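Local structure of Cow rumen GH26 endo-mannanase (Metagenome, 6UEH) at residues G34-K39 / D95-F100; T64-Q69 / E124-T129. The protein probably hydrolyses internal beta-1,4-mannosidic linkages of mannans such as galactomannan, with an accessory CBM6-family beta domain joined to a GH26 TIM-barrel catalytic domain. One frame throughout, in Å; residues are numbered along the deposited sequence.

Interaction 1. Residues G34-K39 / D95-F100; sequences GMYSGK and DTWTDF. With CA (calcium ion), chain B.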
loop_
_atom_site.group_PDB
_atom_site.type_symbol
_atom_site.label_atom_id
_atom_site.label_comp_id
_atom_site.label_asym_id
_atom_site.label_seq_id
_atom_site.Cartn_x
_atom_site.Cartn_y
_atom_site.Cartn_z
ATOM N N GLY A 34 12.765 -32.558 20.254
ATOM C CA GLY A 34 13.773 -31.657 20.778
ATOM C C GLY A 34 13.666 -31.483 22.280
ATOM O O GLY A 34 13.209 -32.378 22.990
ATOM N N MET A 35 14.090 -30.322 22.766
ATOM C CA MET A 35 14.102 -30.048 24.197
ATOM C C MET A 35 13.496 -28.688 24.513
ATOM O O MET A 35 13.948 -27.664 23.995
ATOM C CB MET A 35 15.533 -30.110 24.736
ATOM C CG MET A 35 15.656 -29.751 26.209
ATOM S SD MET A 35 15.326 -31.145 27.303
ATOM C CE MET A 35 15.774 -30.442 28.884
ATOM N N TYR A 36 12.474 -28.675 25.364
ATOM C CA TYR A 36 11.900 -27.417 25.821
ATOM C C TYR A 36 12.775 -26.792 26.903
ATOM O O TYR A 36 13.554 -27.482 27.567
ATOM C CB TYR A 36 10.471 -27.619 26.346
ATOM C CG TYR A 36 10.304 -28.766 27.321
ATOM C CD1 TYR A 36 10.884 -28.729 28.586
ATOM C CD2 TYR A 36 9.545 -29.880 26.984
ATOM C CE1 TYR A 36 10.725 -29.777 29.480
ATOM C CE2 TYR A 36 9.379 -30.930 27.871
ATOM C CZ TYR A 36 9.970 -30.873 29.115
ATOM O OH TYR A 36 9.807 -31.916 29.998
ATOM N N SER A 37 12.650 -25.481 27.066
ATOM C CA SER A 37 13.330 -24.775 28.138
ATOM C C SER A 37 12.476 -24.837 29.402
ATOM O O SER A 37 11.251 -24.889 29.326
ATOM C CB SER A 37 13.605 -23.323 27.737
ATOM O OG SER A 37 14.288 -22.626 28.761
ATOM N N GLY A 38 13.121 -24.847 30.563
ATOM C CA GLY A 38 12.397 -24.882 31.820
ATOM C C GLY A 38 11.710 -26.211 32.082
ATOM O O GLY A 38 12.187 -27.262 31.653
ATOM N N LYS A 39 10.580 -26.164 32.778
ATOM C CA LYS A 39 9.904 -27.380 33.220
ATOM C C LYS A 39 8.981 -27.963 32.155
ATOM O O LYS A 39 8.511 -29.093 32.283
ATOM C CB LYS A 39 9.113 -27.107 34.500
ATOM C CG LYS A 39 9.980 -26.740 35.692
ATOM C CD LYS A 39 9.139 -26.492 36.934
ATOM C CE LYS A 39 10.016 -26.207 38.144
ATOM N NZ LYS A 39 9.208 -25.940 39.367
ATOM N N ASP A 95 6.725 -29.788 14.218
ATOM C CA ASP A 95 6.712 -30.920 15.140
ATOM C C ASP A 95 7.925 -30.881 16.068
ATOM O O ASP A 95 8.128 -31.773 16.894
ATOM C CB ASP A 95 6.661 -32.245 14.369
ATOM C CG ASP A 95 7.950 -32.551 13.620
ATOM O OD1 ASP A 95 8.782 -31.640 13.417
ATOM O OD2 ASP A 95 8.121 -33.719 13.214
ATOM N N THR A 96 8.722 -29.830 15.908
ATOM C CA THR A 96 9.921 -29.596 16.701
ATOM C C THR A 96 9.918 -28.127 17.110
ATOM O O THR A 96 9.363 -27.293 16.395
ATOM C CB THR A 96 11.202 -29.932 15.908
ATOM O OG1 THR A 96 11.065 -31.224 15.305
ATOM C CG2 THR A 96 12.426 -29.929 16.808
ATOM N N TRP A 97 10.514 -27.808 18.255
ATOM C CA TRP A 97 10.542 -26.428 18.730
ATOM C C TRP A 97 11.205 -25.508 17.708
ATOM O O TRP A 97 12.329 -25.752 17.272
ATOM C CB TRP A 97 11.258 -26.332 20.078
ATOM C CG TRP A 97 10.531 -27.037 21.170
ATOM C CD1 TRP A 97 10.960 -28.123 21.876
ATOM C CD2 TRP A 97 9.226 -26.720 21.672
ATOM N NE1 TRP A 97 10.006 -28.497 22.794
ATOM C CE2 TRP A 97 8.933 -27.652 22.688
ATOM C CE3 TRP A 97 8.279 -25.735 21.363
ATOM C CZ2 TRP A 97 7.733 -27.627 23.398
ATOM C CZ3 TRP A 97 7.087 -25.716 22.068
ATOM C CH2 TRP A 97 6.824 -26.656 23.072
ATOM N N THR A 98 10.490 -24.454 17.330
ATOM C CA THR A 98 10.924 -23.563 16.262
ATOM C C THR A 98 10.661 -22.102 16.622
ATOM O O THR A 98 9.584 -21.763 17.109
ATOM C CB THR A 98 10.199 -23.894 14.938
ATOM O OG1 THR A 98 10.248 -25.309 14.699
ATOM C CG2 THR A 98 10.841 -23.157 13.768
ATOM N N ASP A 99 11.646 -21.239 16.393
ATOM C CA ASP A 99 11.437 -19.806 16.577
ATOM C C ASP A 99 10.469 -19.276 15.528
ATOM O O ASP A 99 10.645 -19.521 14.335
ATOM C CB ASP A 99 12.757 -19.039 16.497
ATOM C CG ASP A 99 13.530 -19.072 17.796
ATOM O OD1 ASP A 99 12.903 -19.276 18.856
ATOM O OD2 ASP A 99 14.763 -18.885 17.758
ATOM N N PHE A 100 9.446 -18.556 15.975
ATOM C CA PHE A 100 8.502 -17.935 15.056
ATOM C C PHE A 100 8.441 -16.429 15.286
ATOM O O PHE A 100 8.405 -15.968 16.424
ATOM C CB PHE A 100 7.106 -18.547 15.203
ATOM C CG PHE A 100 6.136 -18.087 14.150
ATOM C CD1 PHE A 100 6.075 -18.725 12.922
ATOM C CD2 PHE A 100 5.299 -17.008 14.382
ATOM C CE1 PHE A 100 5.195 -18.300 11.946
ATOM C CE2 PHE A 100 4.415 -16.576 13.409
ATOM C CZ PHE A 100 4.362 -17.225 12.191
HETATM CA CA CA B . 9.351 -23.599 28.685
#

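Interaction 2. Residues T64-Q69 / E124-T129; sequences TAKVAQ and EFDTIT. With CA (calcium ion), chain B.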
loop_
_atom_site.group_PDB
_atom_site.type_symbol
_atom_site.label_atom_id
_atom_site.label_comp_id
_atom_site.label_asym_id
_atom_site.label_seq_id
_atom_site.Cartn_x
_atom_site.Cartn_y
_atom_site.Cartn_z
ATOM N N THR A 64 8.876 -12.581 19.473
ATOM C CA THR A 64 9.306 -13.878 18.977
ATOM C C THR A 64 8.972 -14.940 20.020
ATOM O O THR A 64 8.927 -14.649 21.215
ATOM C CB THR A 64 10.818 -13.890 18.671
ATOM O OG1 THR A 64 11.165 -12.706 17.941
ATOM C CG2 THR A 64 11.207 -15.115 17.851
ATOM N N ALA A 65 8.720 -16.163 19.573
ATOM C CA ALA A 65 8.438 -17.245 20.504
ATOM C C ALA A 65 8.956 -18.573 19.975
ATOM O O ALA A 65 8.982 -18.806 18.765
ATOM C CB ALA A 65 6.943 -17.329 20.782
ATOM N N LYS A 66 9.388 -19.429 20.894
ATOM C CA LYS A 66 9.760 -20.795 20.558
ATOM C C LYS A 66 8.496 -21.638 20.589
ATOM O O LYS A 66 7.942 -21.903 21.661
ATOM C CB LYS A 66 10.802 -21.339 21.533
ATOM C CG LYS A 66 11.408 -22.665 21.108
ATOM C CD LYS A 66 12.535 -22.455 20.116
ATOM C CE LYS A 66 13.700 -21.725 20.769
ATOM N NZ LYS A 66 14.820 -21.504 19.814
ATOM N N VAL A 67 8.024 -22.041 19.415
ATOM C CA VAL A 67 6.714 -22.668 19.327
ATOM C C VAL A 67 6.728 -24.019 18.628
ATOM O O VAL A 67 7.737 -24.441 18.061
ATOM C CB VAL A 67 5.711 -21.766 18.576
ATOM C CG1 VAL A 67 5.670 -20.378 19.198
ATOM C CG2 VAL A 67 6.075 -21.687 17.100
ATOM N N ALA A 68 5.588 -24.694 18.699
ATOM C CA ALA A 68 5.320 -25.874 17.899
ATOM C C ALA A 68 3.844 -25.851 17.534
ATOM O O ALA A 68 3.057 -25.142 18.159
ATOM C CB ALA A 68 5.677 -27.145 18.651
ATOM N N GLN A 69 3.470 -26.619 16.518
ATOM C CA GLN A 69 2.088 -26.648 16.061
ATOM C C GLN A 69 1.856 -27.938 15.286
ATOM O O GLN A 69 2.309 -28.074 14.150
ATOM C CB GLN A 69 1.784 -25.419 15.198
ATOM C CG GLN A 69 0.307 -25.179 14.922
ATOM C CD GLN A 69 -0.232 -26.069 13.820
ATOM O OE1 GLN A 69 -1.120 -26.889 14.049
ATOM N NE2 GLN A 69 0.306 -25.912 12.615
ATOM N N GLU A 124 1.732 -24.826 20.627
ATOM C CA GLU A 124 2.551 -24.973 21.823
ATOM C C GLU A 124 3.551 -23.832 21.936
ATOM O O GLU A 124 4.129 -23.403 20.938
ATOM C CB GLU A 124 3.276 -26.323 21.813
ATOM C CG GLU A 124 2.347 -27.538 21.811
ATOM C CD GLU A 124 1.660 -27.760 20.473
ATOM O OE1 GLU A 124 2.366 -27.874 19.450
ATOM O OE2 GLU A 124 0.409 -27.810 20.440
ATOM N N PHE A 125 3.751 -23.343 23.157
ATOM C CA PHE A 125 4.663 -22.234 23.405
ATOM C C PHE A 125 5.656 -22.589 24.508
ATOM O O PHE A 125 5.267 -22.828 25.650
ATOM C CB PHE A 125 3.880 -20.972 23.779
ATOM C CG PHE A 125 2.976 -20.476 22.689
ATOM C CD1 PHE A 125 1.732 -21.052 22.484
ATOM C CD2 PHE A 125 3.367 -19.432 21.867
ATOM C CE1 PHE A 125 0.902 -20.601 21.480
ATOM C CE2 PHE A 125 2.538 -18.976 20.862
ATOM C CZ PHE A 125 1.302 -19.560 20.668
ATOM N N ASP A 126 6.939 -22.632 24.154
ATOM C CA ASP A 126 7.994 -22.954 25.111
ATOM C C ASP A 126 8.462 -21.701 25.840
ATOM O O ASP A 126 8.422 -21.632 27.067
ATOM C CB ASP A 126 9.171 -23.626 24.398
ATOM C CG ASP A 126 10.289 -24.016 25.350
ATOM O OD1 ASP A 126 10.022 -24.182 26.559
ATOM O OD2 ASP A 126 11.439 -24.167 24.884
ATOM N N THR A 127 8.920 -20.719 25.069
ATOM C CA THR A 127 9.316 -19.423 25.605
ATOM C C THR A 127 8.779 -18.304 24.720
ATOM O O THR A 127 8.424 -18.531 23.563
ATOM C CB THR A 127 10.848 -19.276 25.704
ATOM O OG1 THR A 127 11.425 -19.436 24.404
ATOM C CG2 THR A 127 11.439 -20.315 26.651
ATOM N N ILE A 128 8.720 -17.099 25.274
ATOM C CA ILE A 128 8.325 -15.915 24.522
ATOM C C ILE A 128 9.364 -14.822 24.756
ATOM O O ILE A 128 9.816 -14.624 25.883
ATOM C CB ILE A 128 6.926 -15.419 24.935
ATOM C CG1 ILE A 128 5.898 -16.546 24.791
ATOM C CG2 ILE A 128 6.522 -14.202 24.113
ATOM C CD1 ILE A 128 4.609 -16.302 25.550
ATOM N N THR A 129 9.751 -14.126 23.691
ATOM C CA THR A 129 10.794 -13.110 23.788
ATOM C C THR A 129 10.336 -11.766 23.231
ATOM O O THR A 129 9.800 -11.690 22.125
ATOM C CB THR A 129 12.076 -13.557 23.050
ATOM O OG1 THR A 129 12.626 -14.706 23.707
ATOM C CG2 THR A 129 13.116 -12.450 23.044
HETATM CA CA CA B . 9.351 -23.599 28.685
HETATM O O HOH W 1 11.832 -11.122 20.008
#

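Interaction 1. Residues G34-K39 / D95-F100
Trp97 reaches from strand 97-107 to the loop Gly34-Tyr36, and most of this surface contact is made by its indole. Its CB points toward the loop, and CG, anti to the carbonyl carbon and beside the backbone N (chi1 -66°), lays the pyrrole edge with CD1 and NE1 along Met35 and Tyr36. First on the route is Trp97 CD1, which lies 3.7 Å from Met35 O; at the ring's edge, close to its plane, sits Gly34 C. One atom further, Trp97 NE1 comes to 3.6 Å from Tyr36 N and also touches Tyr36 CB. No hydrogen bond crosses between the two segments, so van der Waals packing carries the contact. Beyond NE1, Trp97 CE2 at the ring fusion and Trp97 CZ2 on the six-membered ring each stand 4.0 Å from Tyr36 CB. The phenol itself leads away from the tryptophan, leaving Trp97 NE1 near the plane of its ring, at the edge. Gly34, whose positive phi of 94° suits a residue without a side chain, also passes Thr96, with Gly34 N 4.3 Å from Thr96 CG2. Elsewhere the indole meets Phe41 edge-to-face and packs on Lys66 and Ala68 of the neighbouring strand. Were Trp97 replaced by an alanine, the Met35-Tyr36 backbone and Tyr36 CB would probably lose the ring they pack on, and a gap would open beneath the loop. The neighbouring Ser37 turns its carbonyl to the metal, Ser37 O binding calcium at 2.4 Å, with Glu13, Glu15, Gly40 and Asp126 completing the protein ligands. An aromatic residue of a strand, packed beneath a loop that supplies a backbone carbonyl to calcium, thus joins the sheet to a calcium site, probably structural, of a CBM6-like beta-sandwich.

Interaction 2. Residues T64-Q69 / E124-T129
Strands 64-69 and 127-129 run antiparallel, their axes 4.6 Å apart at 165°, and the pairing resumes at Glu124-Phe125 beyond the corner at Asp126. Thr64 and Thr129 exchange two backbone hydrogen bonds, as do Ala68 and Glu124; at the corner Asp126 N donates to Lys66 O at 2.8 Å, almost straight in line with the carbonyl. On one face Val67 and Phe125 run alongside each other in the same direction, with Val67 CG1 3.6 Å from Phe125 CD2. Ala65 CB approaches the edge of that ring and also packs 4.2 Å from Ile128 CG1. On the other face the bend of Glu124 at chi2 brings Glu124 OE1 to 3.1 Å from Ala68 O, a close approach of two acceptors and not a hydrogen bond, while Thr127 OG1 sits 3.5 Å from Lys66 CB. The lysine then runs away to a salt bridge with Asp99. Asp126, its CG anti to the backbone N (chi1 -179°), lies beside Lys66 and grips calcium twice, through Asp126 OD1 at 2.3 Å and Asp126 O at 2.7 Å. The arrangement is an antiparallel strand pair broken at a corner, where one residue gives the metal both a side-chain and a backbone oxygen.

The centres of interactions 1 and 2 are only 7 Å apart, within the CBM6 range and well away from the centre of the whole chain. Their segments alternate along the sequence: 34-39, 64-69, 95-100, 124-129. Strand 59-69 pairs with 97-107 on one flank and 123-132 on the other; Thr98 O lies 2.8 Å from Val67 N, a probable hydrogen bond. The Asp126 carboxylate reaches the calcium with OD1 and, 2.8 Å from Ser37 N, probably accepts a hydrogen bond with Asp126 OD2. The accessory domain thus exemplifies a general principle: an irregular loop can be fixed to a sheet by side-chain packing and a shared metal together.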